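Local coordinates for nitrate regulatory protein (PDB 4AKK), which responds to nitrate and nitrite by binding the terminator in the nasF operon leader RNA, so that transcription reads through into the nasFEDCBA operon, at residues Leu84-Gly87 / Gly88-Ala92; Leu141-Arg144 / Val145-Glu149. One frame throughout, in Å; residues are numbered along the deposited sequence.

Contact 1: Leu84-Gly87 / Gly88-Ala92; sequences LCSG and GRLYA
S86 turns its hydroxyl toward the backbone of R89 and L90 just where helix 56-85 gives way to the loop, and this is the tightly packed part of the contact. OG takes the amide of L90 at 3.0 Å from N to OG, and the N-H of R89 points at the same oxygen, with R89 N 3.2 Å from S86 OG. The bonds are moderately bent, 153° and 147° at the hydrogen. With chi1 at 77°, OG sits between the backbone N and the carbonyl carbon of its own residue, which lets it meet both amides. OG is also hydrogen-bonded to the carbonyl oxygen of I82, one turn earlier, so a single hydroxyl ties the last helical turn to the start of the loop. The extended R89 chain passes close to the S86 carbonyl oxygen, with CD 3.2 Å from S86 O, while R89 N makes a weak bond to that oxygen. Packing thins beyond this. The guanidinium of R89 continues outward on the exposed side, and L90, also exposed, brings CB to 3.8 Å from S86 OG and otherwise leans on I82. The helix itself closes through G87 N to L84 O, 3.0 Å, and through G88 N to the W83 carbonyl. G87, at positive phi, is the C-prime residue: a Schellman motif ends the helix, with the S86 hydroxyl bonded to the two amides beyond it.

Contact 2: Leu141-Arg144 / Val145-Glu149; sequences LRKR and VRDRE
R146 N donates to R142 O at 2.7 Å and D147 N to K143 O at 2.9 Å, both nearly straight: these are i to i+4 bonds of helix 138-147, whose C-terminal end carries a Schellman motif at R148. There phi turns positive, E149 N bonds to R144 O at 2.8 Å, and R148 N returns to the V145 carbonyl. R144 spans this end from the outside. Its chain, extended from CG to NE, lets NH1 hydrogen-bond to E149 O at 3.3 Å; the oxygen sits at the guanidinium edge, 19° out of its plane. The E149 carboxylate adds a long salt bridge from OE1 to the same NH1, a matter of charge alone, since no N-H points at that oxygen. R146 bends at chi3 (-147°) and folds its guanidinium back over the preceding turn, one face on the R142 carbonyl carbon and the backbone N of K143. The aliphatic part of K143 crosses D147 at a slant, with K143 CG 3.4 Å from D147 OD2. The R142 side chain leads away from residues 145-149, its guanidinium in salt bridges with E76 and D103. On the buried side, L141 and V145 face helix 152-167, where V145 meets A155 and L141 meets F159. L141 has CG anti to its own N (chi1 170°), and that swings the methyl CD1 to 4.1 Å from V145 CG2.

Overall arrangement
Contacts 1 and 2 are two helix ends brought side by side within the NIT nitrate-sensing region, their centres about 11 Å apart and about 26 and 25 Å, respectively, from the centre of the chain. R148, at the turn of contact 2, lies against the glycines of contact 1: its NH2 comes 3.1 Å from G87 CA. L84 CD2 meets the V145 carbonyl oxygen at 3.6 Å, and that oxygen also accepts a hydrogen bond from W83 on helix 56-85. Helix 152-167 packs beside both, also meeting L84 and C85 through A152. A bound 1,2-ethanediol, probably left from crystallisation, lies about 3 Å from the R142 side chain.

Contact 1: Leu84-Gly87 / Gly88-Ala92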
loop_
_atom_site.group_PDB
_atom_site.type_symbol
_atom_site.label_atom_id
_atom_site.label_comp_id
_atom_site.label_asym_id
_atom_site.label_seq_id
_atom_site.Cartn_x
_atom_site.Cartn_y
_atom_site.Cartn_z
ATOM N N LEU A 84 35.688 12.853 -8.314
ATOM C CA LEU A 84 35.219 14.219 -8.576
ATOM C C LEU A 84 35.452 15.190 -7.405
ATOM O O LEU A 84 35.968 16.287 -7.606
ATOM C CB LEU A 84 33.749 14.229 -9.028
ATOM C CG LEU A 84 33.437 13.541 -10.367
ATOM C CD1 LEU A 84 31.938 13.276 -10.526
ATOM C CD2 LEU A 84 33.987 14.330 -11.571
ATOM N N CYS A 85 35.097 14.779 -6.189
ATOM C CA CYS A 85 35.276 15.619 -4.996
ATOM C C CYS A 85 36.744 15.893 -4.653
ATOM O O CYS A 85 37.052 16.871 -3.965
ATOM C CB CYS A 85 34.628 14.967 -3.769
ATOM S SG CYS A 85 32.813 14.852 -3.762
ATOM N N SER A 86 37.642 15.018 -5.099
ATOM C CA SER A 86 39.077 15.211 -4.864
ATOM C C SER A 86 39.744 15.921 -6.039
ATOM O O SER A 86 40.971 16.001 -6.114
ATOM C CB SER A 86 39.774 13.873 -4.613
ATOM O OG SER A 86 39.963 13.191 -5.841
ATOM N N GLY A 87 38.932 16.425 -6.961
ATOM C CA GLY A 87 39.451 17.139 -8.114
ATOM C C GLY A 87 40.381 16.320 -8.988
ATOM O O GLY A 87 41.382 16.835 -9.488
ATOM N N GLY A 88 40.062 15.044 -9.183
ATOM C CA GLY A 88 40.884 14.189 -10.027
ATOM C C GLY A 88 42.204 13.784 -9.384
ATOM O O GLY A 88 43.205 13.604 -10.072
ATOM N N ARG A 89 42.207 13.637 -8.062
ATOM C CA ARG A 89 43.407 13.196 -7.339
ATOM C C ARG A 89 43.353 11.733 -6.897
ATOM O O ARG A 89 44.363 11.033 -6.927
ATOM C CB ARG A 89 43.662 14.088 -6.120
ATOM C CG ARG A 89 44.290 15.424 -6.474
ATOM C CD ARG A 89 44.087 16.450 -5.370
ATOM N NE ARG A 89 44.396 17.802 -5.830
ATOM C CZ ARG A 89 44.226 18.901 -5.100
ATOM N NH1 ARG A 89 43.744 18.816 -3.868
ATOM N NH2 ARG A 89 44.539 20.087 -5.605
ATOM N N LEU A 90 42.175 11.279 -6.479
ATOM C CA LEU A 90 42.039 9.954 -5.887
ATOM C C LEU A 90 41.025 9.092 -6.617
ATOM O O LEU A 90 40.061 9.604 -7.202
ATOM C CB LEU A 90 41.634 10.076 -4.416
ATOM C CG LEU A 90 42.561 10.958 -3.581
ATOM C CD1 LEU A 90 41.980 11.232 -2.211
ATOM C CD2 LEU A 90 43.944 10.320 -3.475
ATOM N N TYR A 91 41.275 7.786 -6.597
ATOM C CA TYR A 91 40.298 6.761 -6.985
ATOM C C TYR A 91 40.133 6.499 -8.476
ATOM O O TYR A 91 39.177 5.842 -8.890
ATOM C CB TYR A 91 38.939 7.017 -6.329
ATOM C CG TYR A 91 38.804 6.322 -4.999
ATOM C CD1 TYR A 91 39.502 6.769 -3.891
ATOM C CD2 TYR A 91 37.986 5.207 -4.856
ATOM C CE1 TYR A 91 39.392 6.125 -2.672
ATOM C CE2 TYR A 91 37.867 4.558 -3.642
ATOM C CZ TYR A 91 38.571 5.023 -2.553
ATOM O OH TYR A 91 38.454 4.386 -1.342
ATOM N N ALA A 92 41.070 6.993 -9.274
ATOM C CA ALA A 92 41.075 6.709 -10.702
ATOM C C ALA A 92 41.100 5.203 -10.976
ATOM O O ALA A 92 40.384 4.716 -11.846
ATOM C CB ALA A 92 42.265 7.390 -11.369
#

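Contact 2: Leu141-Arg144 / Val145-Glu149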
loop_
_atom_site.group_PDB
_atom_site.type_symbol
_atom_site.label_atom_id
_atom_site.label_comp_id
_atom_site.label_asym_id
_atom_site.label_seq_id
_atom_site.Cartn_x
_atom_site.Cartn_y
_atom_site.Cartn_z
ATOM N N LEU A 141 28.193 9.162 -19.421
ATOM C CA LEU A 141 28.389 9.570 -18.035
ATOM C C LEU A 141 29.841 9.385 -17.601
ATOM O O LEU A 141 30.423 10.258 -16.961
ATOM C CB LEU A 141 27.451 8.787 -17.113
ATOM C CG LEU A 141 27.643 8.876 -15.597
ATOM C CD1 LEU A 141 27.502 10.325 -15.129
ATOM C CD2 LEU A 141 26.632 7.965 -14.886
ATOM N N ARG A 142 30.419 8.244 -17.950
ATOM C CA ARG A 142 31.802 7.949 -17.575
ATOM C C ARG A 142 32.793 8.942 -18.174
ATOM O O ARG A 142 33.714 9.406 -17.495
ATOM C CB ARG A 142 32.175 6.524 -17.979
ATOM C CG ARG A 142 31.493 5.475 -17.129
ATOM C CD ARG A 142 31.355 4.169 -17.867
ATOM N NE ARG A 142 31.029 3.085 -16.946
ATOM C CZ ARG A 142 30.778 1.840 -17.326
ATOM N NH1 ARG A 142 30.812 1.518 -18.614
ATOM N NH2 ARG A 142 30.502 0.920 -16.417
ATOM N N LYS A 143 32.603 9.265 -19.447
ATOM C CA LYS A 143 33.463 10.244 -20.099
ATOM C C LYS A 143 33.440 11.569 -19.337
ATOM O O LYS A 143 34.485 12.152 -19.051
ATOM C CB LYS A 143 33.049 10.458 -21.554
ATOM C CG LYS A 143 33.967 11.426 -22.288
ATOM C CD LYS A 143 33.690 11.463 -23.782
ATOM C CE LYS A 143 34.633 12.436 -24.484
ATOM N NZ LYS A 143 34.139 12.796 -25.843
ATOM N N ARG A 144 32.252 12.035 -18.983
ATOM C CA ARG A 144 32.155 13.274 -18.222
ATOM C C ARG A 144 32.805 13.122 -16.871
ATOM O O ARG A 144 33.442 14.054 -16.392
ATOM C CB ARG A 144 30.706 13.729 -18.063
ATOM C CG ARG A 144 30.165 14.372 -19.321
ATOM C CD ARG A 144 28.861 15.097 -19.092
ATOM N NE ARG A 144 28.391 15.673 -20.348
ATOM C CZ ARG A 144 28.823 16.824 -20.849
ATOM N NH1 ARG A 144 29.727 17.543 -20.187
ATOM N NH2 ARG A 144 28.346 17.259 -22.008
ATOM N N VAL A 145 32.637 11.956 -16.248
ATOM C CA VAL A 145 33.276 11.716 -14.964
ATOM C C VAL A 145 34.797 11.818 -15.121
ATOM O O VAL A 145 35.461 12.543 -14.363
ATOM C CB VAL A 145 32.872 10.352 -14.343
ATOM C CG1 VAL A 145 33.832 9.977 -13.217
ATOM C CG2 VAL A 145 31.438 10.405 -13.831
ATOM N N ARG A 146 35.346 11.121 -16.114
ATOM C CA ARG A 146 36.796 11.192 -16.366
ATOM C C ARG A 146 37.272 12.619 -16.603
ATOM O O ARG A 146 38.217 13.084 -15.966
ATOM C CB ARG A 146 37.197 10.349 -17.571
ATOM C CG ARG A 146 36.749 8.920 -17.487
ATOM C CD ARG A 146 37.450 8.077 -18.527
ATOM N NE ARG A 146 36.571 7.017 -18.999
ATOM C CZ ARG A 146 35.939 7.050 -20.164
ATOM N NH1 ARG A 146 36.111 8.086 -20.980
ATOM N NH2 ARG A 146 35.149 6.044 -20.515
ATOM N N ASP A 147 36.608 13.306 -17.527
ATOM C CA ASP A 147 36.974 14.669 -17.890
ATOM C C ASP A 147 36.591 15.645 -16.785
ATOM O O ASP A 147 36.883 16.833 -16.870
ATOM C CB ASP A 147 36.291 15.070 -19.201
ATOM C CG ASP A 147 36.592 14.099 -20.329
ATOM O OD1 ASP A 147 37.550 13.319 -20.175
ATOM O OD2 ASP A 147 35.884 14.111 -21.360
ATOM N N ARG A 148 35.934 15.134 -15.748
ATOM C CA ARG A 148 35.468 15.978 -14.657
ATOM C C ARG A 148 34.615 17.142 -15.181
ATOM O O ARG A 148 34.665 18.261 -14.653
ATOM C CB ARG A 148 36.657 16.472 -13.832
ATOM C CG ARG A 148 37.625 15.330 -13.428
ATOM C CD ARG A 148 38.903 15.846 -12.763
ATOM N NE ARG A 148 38.577 16.798 -11.715
ATOM C CZ ARG A 148 39.090 18.018 -11.613
ATOM N NH1 ARG A 148 40.003 18.442 -12.478
ATOM N NH2 ARG A 148 38.698 18.809 -10.621
ATOM N N GLU A 149 33.830 16.867 -16.223
ATOM C CA GLU A 149 32.923 17.862 -16.799
ATOM C C GLU A 149 31.501 17.642 -16.295
ATOM O O GLU A 149 30.528 17.772 -17.042
ATOM C CB GLU A 149 32.975 17.814 -18.327
ATOM C CG GLU A 149 34.318 18.290 -18.886
ATOM C CD GLU A 149 34.386 18.256 -20.406
ATOM O OE1 GLU A 149 33.373 17.912 -21.055
ATOM O OE2 GLU A 149 35.466 18.570 -20.951
#